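Local coordinates for protein aeromonas extracellular serine protease (Aeromonas sobria, PDB 3WQB) that preferentially cleaves peptide bonds that follow two basic residues, one of them lysine, as a secreted calcium-binding serine protease of the furin subfamily, at residues 30-42 with 46-60. The protein carries 1 engineered substitution. Numbering follows the deposited sequence.
Sequences PLQDQQWYLLNSG and FSARGGIAGNDLNLW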
loop_
_atom_site.group_PDB
_atom_site.type_symbol
_atom_site.label_atom_id
_atom_site.label_comp_id
_atom_site.label_asym_id
_atom_site.label_seq_id
_atom_site.Cartn_x
_atom_site.Cartn_y
_atom_site.Cartn_z
ATOM N N PRO A 30 -8.611 -13.153 -27.176
ATOM C CA PRO A 30 -8.198 -12.272 -28.270
ATOM C C PRO A 30 -7.329 -11.076 -27.880
ATOM O O PRO A 30 -6.578 -10.578 -28.711
ATOM C CB PRO A 30 -9.530 -11.822 -28.889
ATOM C CG PRO A 30 -10.469 -12.946 -28.567
ATOM C CD PRO A 30 -10.068 -13.363 -27.169
ATOM N N LEU A 31 -7.401 -10.635 -26.625
ATOM C CA LEU A 31 -6.630 -9.465 -26.207
ATOM C C LEU A 31 -5.332 -9.797 -25.476
ATOM O O LEU A 31 -4.591 -8.885 -25.079
ATOM C CB LEU A 31 -7.483 -8.526 -25.341
ATOM C CG LEU A 31 -8.815 -8.059 -25.925
ATOM C CD1 LEU A 31 -9.543 -7.241 -24.873
ATOM C CD2 LEU A 31 -8.616 -7.244 -27.194
ATOM N N GLN A 32 -5.034 -11.082 -25.293
ATOM C CA GLN A 32 -3.888 -11.437 -24.443
ATOM C C GLN A 32 -2.541 -10.981 -24.989
ATOM O O GLN A 32 -1.618 -10.720 -24.220
ATOM C CB GLN A 32 -3.878 -12.923 -24.079
ATOM C CG GLN A 32 -3.515 -13.891 -25.197
ATOM C CD GLN A 32 -3.559 -15.317 -24.710
ATOM O OE1 GLN A 32 -4.610 -15.808 -24.302
ATOM N NE2 GLN A 32 -2.413 -15.989 -24.723
ATOM N N ASP A 33 -2.426 -10.867 -26.306
ATOM C CA ASP A 33 -1.179 -10.378 -26.890
ATOM C C ASP A 33 -0.959 -8.884 -26.678
ATOM O O ASP A 33 0.119 -8.376 -26.968
ATOM C CB ASP A 33 -1.057 -10.767 -28.372
ATOM C CG ASP A 33 -0.837 -12.257 -28.562
ATOM O OD1 ASP A 33 -0.100 -12.868 -27.754
ATOM O OD2 ASP A 33 -1.400 -12.819 -29.526
ATOM N N GLN A 34 -1.979 -8.194 -26.159
ATOM C CA GLN A 34 -1.835 -6.790 -25.781
ATOM C C GLN A 34 -1.736 -6.572 -24.269
ATOM O O GLN A 34 -1.695 -5.430 -23.796
ATOM C CB GLN A 34 -2.926 -5.933 -26.434
ATOM C CG GLN A 34 -2.684 -5.734 -27.928
ATOM C CD GLN A 34 -1.630 -4.694 -28.232
ATOM O OE1 GLN A 34 -0.652 -4.542 -27.499
ATOM N NE2 GLN A 34 -1.832 -3.953 -29.310
ATOM N N GLN A 35 -1.685 -7.675 -23.522
ATOM C CA GLN A 35 -1.398 -7.637 -22.081
ATOM C C GLN A 35 0.123 -7.772 -21.907
ATOM O O GLN A 35 0.645 -8.862 -21.669
ATOM C CB GLN A 35 -2.127 -8.766 -21.359
ATOM C CG GLN A 35 -3.646 -8.669 -21.409
ATOM C CD GLN A 35 -4.301 -9.891 -20.801
ATOM O OE1 GLN A 35 -4.770 -10.776 -21.518
ATOM N NE2 GLN A 35 -4.310 -9.961 -19.474
ATOM N N TRP A 36 0.827 -6.655 -22.050
ATOM C CA TRP A 36 2.292 -6.673 -21.996
ATOM C C TRP A 36 2.784 -7.132 -20.638
ATOM O O TRP A 36 3.920 -7.570 -20.516
ATOM C CB TRP A 36 2.881 -5.286 -22.327
ATOM C CG TRP A 36 2.459 -4.232 -21.333
ATOM C CD1 TRP A 36 1.353 -3.439 -21.411
ATOM C CD2 TRP A 36 3.102 -3.902 -20.092
ATOM N NE1 TRP A 36 1.272 -2.621 -20.307
ATOM C CE2 TRP A 36 2.331 -2.887 -19.479
ATOM C CE3 TRP A 36 4.262 -4.355 -19.445
ATOM C CZ2 TRP A 36 2.674 -2.324 -18.242
ATOM C CZ3 TRP A 36 4.609 -3.789 -18.220
ATOM C CH2 TRP A 36 3.818 -2.772 -17.636
ATOM N N TYR A 37 1.945 -6.998 -19.620
ATOM C CA TYR A 37 2.337 -7.400 -18.285
ATOM C C TYR A 37 2.456 -8.914 -18.133
ATOM O O TYR A 37 3.236 -9.397 -17.307
ATOM C CB TYR A 37 1.412 -6.787 -17.227
ATOM C CG TYR A 37 -0.069 -7.051 -17.384
ATOM C CD1 TYR A 37 -0.871 -6.208 -18.163
ATOM C CD2 TYR A 37 -0.683 -8.089 -16.694
ATOM C CE1 TYR A 37 -2.252 -6.415 -18.259
ATOM C CE2 TYR A 37 -2.056 -8.309 -16.792
ATOM C CZ TYR A 37 -2.830 -7.469 -17.583
ATOM O OH TYR A 37 -4.185 -7.670 -17.669
ATOM N N LEU A 38 1.707 -9.660 -18.943
ATOM C CA LEU A 38 1.873 -11.115 -18.989
ATOM C C LEU A 38 3.165 -11.472 -19.719
ATOM O O LEU A 38 3.934 -12.317 -19.261
ATOM C CB LEU A 38 0.702 -11.785 -19.711
ATOM C CG LEU A 38 -0.715 -11.618 -19.159
ATOM C CD1 LEU A 38 -1.683 -12.382 -20.039
ATOM C CD2 LEU A 38 -0.785 -12.100 -17.713
ATOM N N LEU A 39 3.382 -10.828 -20.864
ATOM C CA LEU A 39 4.549 -11.065 -21.708
ATOM C C LEU A 39 4.719 -9.803 -22.538
ATOM O O LEU A 39 3.843 -9.435 -23.339
ATOM C CB LEU A 39 4.345 -12.302 -22.594
ATOM C CG LEU A 39 5.548 -12.878 -23.353
ATOM C CD1 LEU A 39 5.242 -14.276 -23.827
ATOM C CD2 LEU A 39 5.924 -12.011 -24.545
ATOM N N ASN A 40 5.833 -9.125 -22.310
ATOM C CA ASN A 40 6.115 -7.848 -22.944
ATOM C C ASN A 40 7.014 -8.072 -24.143
ATOM O O ASN A 40 8.198 -8.368 -23.990
ATOM C CB ASN A 40 6.794 -6.923 -21.932
ATOM C CG ASN A 40 7.012 -5.512 -22.453
ATOM O OD1 ASN A 40 7.004 -5.251 -23.659
ATOM N ND2 ASN A 40 7.215 -4.586 -21.523
ATOM N N SER A 41 6.425 -7.958 -25.332
ATOM C CA SER A 41 7.167 -8.090 -26.589
ATOM C C SER A 41 7.379 -6.729 -27.243
ATOM O O SER A 41 7.656 -6.650 -28.436
ATOM C CB SER A 41 6.398 -8.997 -27.545
ATOM O OG SER A 41 5.134 -8.425 -27.839
ATOM N N GLY A 42 7.232 -5.660 -26.466
ATOM C CA GLY A 42 7.342 -4.303 -27.007
ATOM C C GLY A 42 6.048 -3.824 -27.640
ATOM O O GLY A 42 6.051 -2.834 -28.384
ATOM N N PHE A 46 -2.489 -1.045 -27.110
ATOM C CA PHE A 46 -3.452 -0.131 -27.760
ATOM C C PHE A 46 -3.178 1.356 -27.518
ATOM O O PHE A 46 -3.964 2.220 -27.921
ATOM C CB PHE A 46 -4.911 -0.492 -27.453
ATOM C CG PHE A 46 -5.271 -1.916 -27.774
ATOM C CD1 PHE A 46 -5.396 -2.342 -29.099
ATOM C CD2 PHE A 46 -5.511 -2.834 -26.749
ATOM C CE1 PHE A 46 -5.754 -3.655 -29.392
ATOM C CE2 PHE A 46 -5.867 -4.155 -27.034
ATOM C CZ PHE A 46 -5.987 -4.569 -28.365
ATOM N N SER A 47 -2.052 1.651 -26.874
ATOM C CA SER A 47 -1.583 3.021 -26.717
ATOM C C SER A 47 -0.737 3.413 -27.925
ATOM O O SER A 47 -0.537 2.609 -28.839
ATOM C CB SER A 47 -0.772 3.165 -25.427
ATOM O OG SER A 47 0.578 2.778 -25.618
ATOM N N ALA A 48 -0.219 4.638 -27.908
ATOM C CA ALA A 48 0.514 5.177 -29.055
ATOM C C ALA A 48 1.864 4.502 -29.307
ATOM O O ALA A 48 2.357 4.509 -30.433
ATOM C CB ALA A 48 0.681 6.681 -28.925
ATOM N N ARG A 49 2.467 3.912 -28.272
ATOM C CA ARG A 49 3.751 3.227 -28.461
ATOM C C ARG A 49 3.948 2.077 -27.487
ATOM O O ARG A 49 3.300 2.021 -26.445
ATOM C CB ARG A 49 4.939 4.205 -28.379
ATOM C CG ARG A 49 5.327 4.641 -26.966
ATOM C CD ARG A 49 6.777 5.121 -26.939
ATOM N NE ARG A 49 7.169 5.651 -25.631
ATOM C CZ ARG A 49 7.643 4.918 -24.622
ATOM N NH1 ARG A 49 7.792 3.604 -24.744
ATOM N NH2 ARG A 49 7.962 5.500 -23.476
ATOM N N GLY A 50 4.837 1.162 -27.854
ATOM C CA GLY A 50 5.219 0.053 -26.994
ATOM C C GLY A 50 6.413 0.396 -26.118
ATOM O O GLY A 50 7.059 1.431 -26.286
ATOM N N GLY A 51 6.689 -0.483 -25.166
ATOM C CA GLY A 51 7.829 -0.334 -24.273
ATOM C C GLY A 51 8.990 -1.184 -24.736
ATOM O O GLY A 51 9.241 -1.327 -25.940
ATOM N N ILE A 52 9.696 -1.751 -23.768
ATOM C CA ILE A 52 10.899 -2.517 -24.032
ATOM C C ILE A 52 10.642 -3.970 -23.645
ATOM O O ILE A 52 10.241 -4.267 -22.522
ATOM C CB ILE A 52 12.110 -1.922 -23.269
ATOM C CG1 ILE A 52 12.359 -0.477 -23.730
ATOM C CG2 ILE A 52 13.353 -2.778 -23.486
ATOM C CD1 ILE A 52 13.385 0.277 -22.904
ATOM N N ALA A 53 10.859 -4.872 -24.597
ATOM C CA ALA A 53 10.589 -6.292 -24.401
ATOM C C ALA A 53 11.259 -6.874 -23.159
ATOM O O ALA A 53 12.396 -6.515 -22.830
ATOM C CB ALA A 53 10.999 -7.069 -25.648
ATOM N N GLY A 54 10.534 -7.754 -22.468
ATOM C CA GLY A 54 11.050 -8.465 -21.293
ATOM C C GLY A 54 10.577 -7.911 -19.961
ATOM O O GLY A 54 10.680 -8.579 -18.931
ATOM N N ASN A 55 10.059 -6.689 -19.985
ATOM C CA ASN A 55 9.599 -6.008 -18.779
ATOM C C ASN A 55 8.151 -6.375 -18.461
ATOM O O ASN A 55 7.205 -5.701 -18.855
ATOM C CB ASN A 55 9.821 -4.505 -18.935
ATOM C CG ASN A 55 11.288 -4.162 -19.012
ATOM O OD1 ASN A 55 11.792 -3.716 -20.050
ATOM N ND2 ASN A 55 11.994 -4.388 -17.916
ATOM N N ASP A 56 8.019 -7.490 -17.754
ATOM C CA ASP A 56 6.742 -8.136 -17.485
ATOM C C ASP A 56 6.909 -8.999 -16.235
ATOM O O ASP A 56 7.941 -8.921 -15.563
ATOM C CB ASP A 56 6.309 -8.965 -18.707
ATOM C CG ASP A 56 7.401 -9.906 -19.198
ATOM O OD1 ASP A 56 8.042 -10.568 -18.354
ATOM O OD2 ASP A 56 7.612 -9.992 -20.429
ATOM N N LEU A 57 5.925 -9.844 -15.938
ATOM C CA LEU A 57 5.984 -10.675 -14.736
ATOM C C LEU A 57 6.764 -11.979 -14.916
ATOM O O LEU A 57 6.852 -12.790 -13.983
ATOM C CB LEU A 57 4.579 -10.959 -14.214
ATOM C CG LEU A 57 3.789 -9.708 -13.839
ATOM C CD1 LEU A 57 2.322 -10.060 -13.639
ATOM C CD2 LEU A 57 4.362 -9.024 -12.593
ATOM N N ASN A 58 7.317 -12.182 -16.117
ATOM C CA ASN A 58 8.035 -13.408 -16.501
ATOM C C ASN A 58 7.336 -14.652 -15.990
ATOM O O ASN A 58 7.884 -15.424 -15.197
ATOM C CB ASN A 58 9.526 -13.391 -16.112
ATOM C CG ASN A 58 10.348 -14.364 -16.955
ATOM O OD1 ASN A 58 10.132 -14.493 -18.160
ATOM N ND2 ASN A 58 11.275 -15.057 -16.321
ATOM N N LEU A 59 6.097 -14.829 -16.445
ATOM C CA LEU A 59 5.237 -15.909 -15.963
ATOM C C LEU A 59 4.922 -16.924 -17.057
ATOM O O LEU A 59 4.135 -17.850 -16.836
ATOM C CB LEU A 59 3.935 -15.352 -15.374
ATOM C CG LEU A 59 3.103 -14.384 -16.221
ATOM C CD1 LEU A 59 2.557 -15.019 -17.489
ATOM C CD2 LEU A 59 1.970 -13.830 -15.371
ATOM N N TRP A 60 5.554 -16.779 -18.221
ATOM C CA TRP A 60 5.221 -17.641 -19.360
ATOM C C TRP A 60 5.406 -19.143 -19.081
ATOM O O TRP A 60 4.645 -19.963 -19.583
ATOM C CB TRP A 60 5.991 -17.201 -20.604
ATOM C CG TRP A 60 7.480 -17.321 -20.499
ATOM C CD1 TRP A 60 8.362 -16.338 -20.152
ATOM C CD2 TRP A 60 8.263 -18.493 -20.764
ATOM N NE1 TRP A 60 9.649 -16.827 -20.178
ATOM C CE2 TRP A 60 9.615 -18.147 -20.548
ATOM C CE3 TRP A 60 7.951 -19.807 -21.151
ATOM C CZ2 TRP A 60 10.657 -19.062 -20.721
ATOM C CZ3 TRP A 60 8.991 -20.721 -21.314
ATOM C CH2 TRP A 60 10.324 -20.344 -21.094
HETATM O O HOH W 1 6.138 -13.894 -19.321
HETATM O O HOH W 2 5.577 -2.893 -24.361
HETATM O O HOH W 3 8.328 -1.203 -28.471
#
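Asn40 and Asp56 carry the polar centre of this contact. The Asn40 side chain extends with CG anti to the backbone N (chi1 -174°), which points its amide at the chain around Ile52 to Asn55. ND2 donates to Asn55 O at 2.9 Å, and this acceptor lies in the amide plane. The same carbonyl O sits at the edge of the Trp36 indole, 3.3 Å from Trp36 CZ3. On the other branch, Asn40 OD1 accepts from Gly42 N in an Asx turn and also accepts a hydrogen bond from a water, which in turn accepts from Gly51 N. The backbone of Asn40 is gripped too: its O accepts from Gly54 N, in the type II turn of Ile52 to Asn55.

Asp56 meets Asn40 N with OD2 at 2.7 Å, through the anti lone pair and almost straight (172°). Its OD1 accepts from Asn58 N, a second Asx turn. Arg18 at OD1 and Arg23 at OD2 form salt bridges; Arg23 also bonds Asn40 O. Next to it, Leu57 N donates to Tyr37 O.

Apolar contacts flank this core. Gln34 lays CG over one face of the Phe46 ring, a CH-pi contact 3.9 Å from the centroid. Its OE1 accepts from Gly45 N. Leu31, beside calcium ligand Thr132, crosses Phe46 at about a right angle, CD2 against CZ at 3.9 Å. Leu38 CD2 touches Leu59 CD2 at 4.0 Å.

Two backbone bonds and two side-chain bonds thus join parts of one long loop in the subtilisin domain. The two arginines would probably favour an ionised Asp56, consistent with its short bond to Asn40 N.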